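Local coordinates for cyclic di-GMP-binding protein XC_3703 (Xanthomonas campestris pv. campestris, PDB 5B7W), which binds the second messenger cyclic di-GMP and regulates virulence and biofilm formation, promoting, when ligand-free, the binding of a transcriptional regulator to its target genes, at residues D62-R65 with A66-A70; V83-L87 with A88-Q92. All coordinates share one frame; numbering follows the deposited sequence.

Contact 1. Residues D62-R65 with A66-A70; sequences DILR and ARLLA
L68 and L64 are neighbours one helical turn apart, and together they illustrate how a carbonyl oxygen in a helix accepts a backbone N-H while the side chain of the donor residue packs against it. The amide of L68 donates to O of L64 at 3.0 Å, and the L68 side chain then grows out past the same oxygen. Its CB lies 3.4 Å from L64 O. With CG anti to the carbonyl carbon (chi1 -72°), the chain leans back toward the preceding turn, bringing CG to 3.3 Å from that oxygen. At the tip, CD1 passes the oxygen and reaches the partner leucine, 3.9 Å from CG of L64. There the two branched ends meet at a slant, helped by a different first torsion in L64, whose CG stands anti to its backbone N (chi1 -177°).

R67 repeats the pattern one residue earlier, its CG lying 3.3 Å from O of I63. That oxygen also accepts the amide of R67 at 2.9 Å. The arginine bends about its CB-CG and CG-CD bonds, and its NE forms a salt bridge with E25 of helix 12-26. The same i to i+4 series includes A66 N to D62 O and L69 N to R65 O, the latter 2.9 Å long and nearly straight, with 171° at the hydrogen.

Different sides of the helix here face different parts of the domain: I63 and L68 touch helix 12-26, while L64 rests on I47 and Q49 of the sheet and R65 on F80. Such a run of i to i+4 bonds is the signature of the alpha-helix, here one of the two helices packed on a single side of a four-stranded antiparallel sheet in the RRM-like domain II of a YajQ-family protein.

Contact 2. Residues V83-L87 with A88-Q92; sequences VETNL and AGARQ
A88 meets N86 at the tip of a tight hairpin, a worked example of a chain reversal steadied by the side chain at its entrance. N86 holds CG between its backbone N and carbonyl carbon (chi1 52°), which swings the amide back over the turn. Its OD1 accepts the amide of A88 in a weak, bent bond of 2.9 Å, an Asx turn, and also the amide of G89 at 3.2 Å. Two N-H groups thus share one side-chain oxygen, and the backbone bond from G89 N to N86 O that closes the beta turn is itself weak.

G89 takes backbone angles (phi 148°, psi -159°) suited to glycine, and its O receives N of N86 at 2.9 Å. From here the chain runs back antiparallel, forming the hairpin of strands 78-85 and 90-96 at one side of the RRM-like sheet of domain II, with the first of them outermost.

A90 sits opposite T85 in a non-hydrogen-bonded pair. Its CB meets CG2 of T85 at 3.7 Å on the face where it also touches V57 of helix 54-70. R91 is next, in a hydrogen-bonded pair with E84: R91 N to E84 O spans 2.6 Å, and E84 N to R91 O 2.7 Å. Both side chains project from the other face.

Q92 reaches out with CG anti to its backbone N and lays its flat amide beneath a methyl of V83, whose CG2 stands over the amide face, 3.5 Å from CD. The NE2 end is fixed by a hydrogen bond to O of G81.

Overall arrangement
Contacts 1 and 2 follow one another along the chain, the helix 54-70 of contact 1 leading into strand 78-85 of contact 2. Their centres are 22 Å apart and their nearest atoms about 8 Å, so they do not touch. What relates them is the shared architecture of domain II: V57 and T61, earlier on the same helix, reach Q92 in the hairpin, and Q49 of strand 46-51, which pairs with strand 90-96, meets both L64 and, through its backbone, Q92. Neither contact adjoins the probable cyclic di-GMP site, inferred from relatives at K133, R135, D136 and D161, which belong to domain I; both contacts lie in domain II.

Contact 1. Residues D62-R65 with A66-A70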
loop_
_atom_site.group_PDB
_atom_site.type_symbol
_atom_site.label_atom_id
_atom_site.label_comp_id
_atom_site.label_asym_id
_atom_site.label_seq_id
_atom_site.Cartn_x
_atom_site.Cartn_y
_atom_site.Cartn_z
ATOM N N ASP A 62 1.646 1.868 15.103
ATOM C CA ASP A 62 1.254 3.272 15.054
ATOM C C ASP A 62 2.402 4.146 14.567
ATOM O O ASP A 62 2.186 5.111 13.823
ATOM C CB ASP A 62 0.776 3.732 16.432
ATOM C CG ASP A 62 -0.380 2.902 16.955
ATOM O OD1 ASP A 62 -1.137 2.350 16.130
ATOM O OD2 ASP A 62 -0.532 2.802 18.191
ATOM N N ILE A 63 3.631 3.825 14.977
ATOM C CA ILE A 63 4.794 4.558 14.487
ATOM C C ILE A 63 4.988 4.310 12.998
ATOM O O ILE A 63 5.236 5.241 12.222
ATOM C CB ILE A 63 6.050 4.169 15.287
ATOM C CG1 ILE A 63 5.886 4.537 16.762
ATOM C CG2 ILE A 63 7.288 4.834 14.696
ATOM C CD1 ILE A 63 7.014 4.041 17.638
ATOM N N LEU A 64 4.879 3.047 12.578
ATOM C CA LEU A 64 5.098 2.708 11.175
ATOM C C LEU A 64 4.057 3.365 10.278
ATOM O O LEU A 64 4.380 3.835 9.181
ATOM C CB LEU A 64 5.086 1.190 10.996
ATOM C CG LEU A 64 5.368 0.678 9.581
ATOM C CD1 LEU A 64 6.749 1.121 9.115
ATOM C CD2 LEU A 64 5.237 -0.835 9.518
ATOM N N ARG A 65 2.799 3.407 10.726
ATOM C CA ARG A 65 1.762 4.089 9.957
ATOM C C ARG A 65 2.084 5.571 9.802
ATOM O O ARG A 65 2.026 6.118 8.695
ATOM C CB ARG A 65 0.397 3.908 10.623
ATOM C CG ARG A 65 -0.232 2.536 10.437
ATOM C CD ARG A 65 -1.726 2.596 10.728
ATOM N NE ARG A 65 -2.414 1.350 10.403
ATOM C CZ ARG A 65 -2.917 0.516 11.307
ATOM N NH1 ARG A 65 -2.813 0.794 12.599
ATOM N NH2 ARG A 65 -3.528 -0.595 10.919
ATOM N N ALA A 66 2.433 6.235 10.907
ATOM C CA ALA A 66 2.706 7.667 10.857
ATOM C C ALA A 66 3.913 7.974 9.982
ATOM O O ALA A 66 3.928 8.978 9.260
ATOM C CB ALA A 66 2.916 8.211 12.269
ATOM N N ARG A 67 4.937 7.119 10.030
ATOM C CA ARG A 67 6.116 7.343 9.201
ATOM C C ARG A 67 5.796 7.168 7.721
ATOM O O ARG A 67 6.213 7.982 6.889
ATOM C CB ARG A 67 7.248 6.405 9.622
ATOM C CG ARG A 67 7.855 6.727 10.980
ATOM C CD ARG A 67 8.209 8.202 11.092
ATOM N NE ARG A 67 7.253 8.927 11.923
ATOM C CZ ARG A 67 6.985 10.223 11.797
ATOM N NH1 ARG A 67 7.596 10.941 10.864
ATOM N NH2 ARG A 67 6.100 10.800 12.599
ATOM N N LEU A 68 5.056 6.112 7.375
ATOM C CA LEU A 68 4.701 5.878 5.979
ATOM C C LEU A 68 3.830 7.005 5.439
ATOM O O LEU A 68 4.052 7.499 4.327
ATOM C CB LEU A 68 3.992 4.531 5.840
ATOM C CG LEU A 68 4.873 3.292 6.010
ATOM C CD1 LEU A 68 4.022 2.056 6.235
ATOM C CD2 LEU A 68 5.766 3.109 4.797
ATOM N N LEU A 69 2.831 7.427 6.218
ATOM C CA LEU A 69 2.003 8.557 5.812
ATOM C C LEU A 69 2.838 9.821 5.658
ATOM O O LEU A 69 2.633 10.598 4.719
ATOM C CB LEU A 69 0.877 8.772 6.824
ATOM C CG LEU A 69 -0.194 7.681 6.874
ATOM C CD1 LEU A 69 -1.006 7.769 8.155
ATOM C CD2 LEU A 69 -1.102 7.769 5.657
ATOM N N ALA A 70 3.801 10.031 6.562
ATOM C CA ALA A 70 4.650 11.217 6.497
ATOM C C ALA A 70 5.474 11.276 5.220
ATOM O O ALA A 70 5.915 12.363 4.832
ATOM C CB ALA A 70 5.577 11.268 7.713
#

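Contact 2. Residues V83-L87 with A88-Q92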
loop_
_atom_site.group_PDB
_atom_site.type_symbol
_atom_site.label_atom_id
_atom_site.label_comp_id
_atom_site.label_asym_id
_atom_site.label_seq_id
_atom_site.Cartn_x
_atom_site.Cartn_y
_atom_site.Cartn_z
ATOM N N VAL A 83 0.407 -11.540 14.651
ATOM C CA VAL A 83 1.476 -11.262 15.605
ATOM C C VAL A 83 1.901 -12.589 16.218
ATOM O O VAL A 83 1.135 -13.221 16.950
ATOM C CB VAL A 83 1.032 -10.269 16.683
ATOM C CG1 VAL A 83 2.188 -9.980 17.632
ATOM C CG2 VAL A 83 0.519 -8.988 16.048
ATOM N N GLU A 84 3.120 -13.020 15.914
ATOM C CA GLU A 84 3.654 -14.279 16.410
ATOM C C GLU A 84 4.525 -14.017 17.630
ATOM O O GLU A 84 5.414 -13.160 17.592
ATOM C CB GLU A 84 4.454 -14.996 15.322
ATOM C CG GLU A 84 3.606 -15.874 14.419
ATOM C CD GLU A 84 4.127 -15.926 12.997
ATOM O OE1 GLU A 84 5.304 -15.570 12.779
ATOM O OE2 GLU A 84 3.359 -16.329 12.098
ATOM N N THR A 85 4.262 -14.750 18.708
ATOM C CA THR A 85 4.986 -14.600 19.963
ATOM C C THR A 85 5.616 -15.926 20.342
ATOM O O THR A 85 4.951 -16.962 20.362
ATOM C CB THR A 85 4.055 -14.130 21.086
ATOM O OG1 THR A 85 3.010 -15.091 21.277
ATOM C CG2 THR A 85 3.443 -12.781 20.747
ATOM N N ASN A 86 6.922 -15.893 20.639
ATOM C CA ASN A 86 7.612 -17.037 21.207
ATOM C C ASN A 86 8.327 -16.548 22.464
ATOM O O ASN A 86 8.017 -15.483 23.018
ATOM C CB ASN A 86 8.555 -17.683 20.181
ATOM C CG ASN A 86 9.496 -16.684 19.528
ATOM O OD1 ASN A 86 9.909 -15.701 20.142
ATOM N ND2 ASN A 86 9.846 -16.942 18.273
ATOM N N LEU A 87 9.303 -17.325 22.935
ATOM C CA LEU A 87 10.041 -16.927 24.128
ATOM C C LEU A 87 10.931 -15.720 23.860
ATOM O O LEU A 87 11.183 -14.923 24.772
ATOM C CB LEU A 87 10.872 -18.101 24.645
ATOM C CG LEU A 87 11.453 -17.966 26.054
ATOM C CD1 LEU A 87 10.364 -17.624 27.059
ATOM C CD2 LEU A 87 12.181 -19.241 26.456
ATOM N N ALA A 88 11.405 -15.560 22.622
ATOM C CA ALA A 88 12.288 -14.443 22.304
ATOM C C ALA A 88 11.540 -13.118 22.263
ATOM O O ALA A 88 12.142 -12.061 22.492
ATOM C CB ALA A 88 12.992 -14.692 20.971
ATOM N N GLY A 89 10.248 -13.144 21.974
ATOM C CA GLY A 89 9.460 -11.931 21.913
ATOM C C GLY A 89 8.350 -12.070 20.890
ATOM O O GLY A 89 7.955 -13.174 20.529
ATOM N N ALA A 90 7.859 -10.919 20.437
ATOM C CA ALA A 90 6.776 -10.846 19.467
ATOM C C ALA A 90 7.315 -10.386 18.119
ATOM O O ALA A 90 8.207 -9.534 18.054
ATOM C CB ALA A 90 5.676 -9.892 19.941
ATOM N N ARG A 91 6.770 -10.957 17.046
ATOM C CA ARG A 91 7.154 -10.596 15.690
ATOM C C ARG A 91 5.910 -10.542 14.814
ATOM O O ARG A 91 4.955 -11.295 15.021
ATOM C CB ARG A 91 8.166 -11.588 15.096
ATOM C CG ARG A 91 9.485 -11.668 15.851
ATOM C CD ARG A 91 10.460 -12.610 15.164
ATOM N NE ARG A 91 11.733 -12.691 15.875
ATOM C CZ ARG A 91 12.757 -11.867 15.671
ATOM N NH1 ARG A 91 12.658 -10.893 14.777
ATOM N NH2 ARG A 91 13.879 -12.016 16.363
ATOM N N GLN A 92 5.931 -9.644 13.831
ATOM C CA GLN A 92 4.805 -9.496 12.919
ATOM C C GLN A 92 5.313 -9.070 11.550
ATOM O O GLN A 92 6.148 -8.168 11.447
ATOM C CB GLN A 92 3.789 -8.476 13.445
ATOM C CG GLN A 92 2.508 -8.414 12.629
ATOM C CD GLN A 92 1.560 -7.339 13.114
ATOM O OE1 GLN A 92 1.980 -6.349 13.713
ATOM N NE2 GLN A 92 0.270 -7.530 12.863
#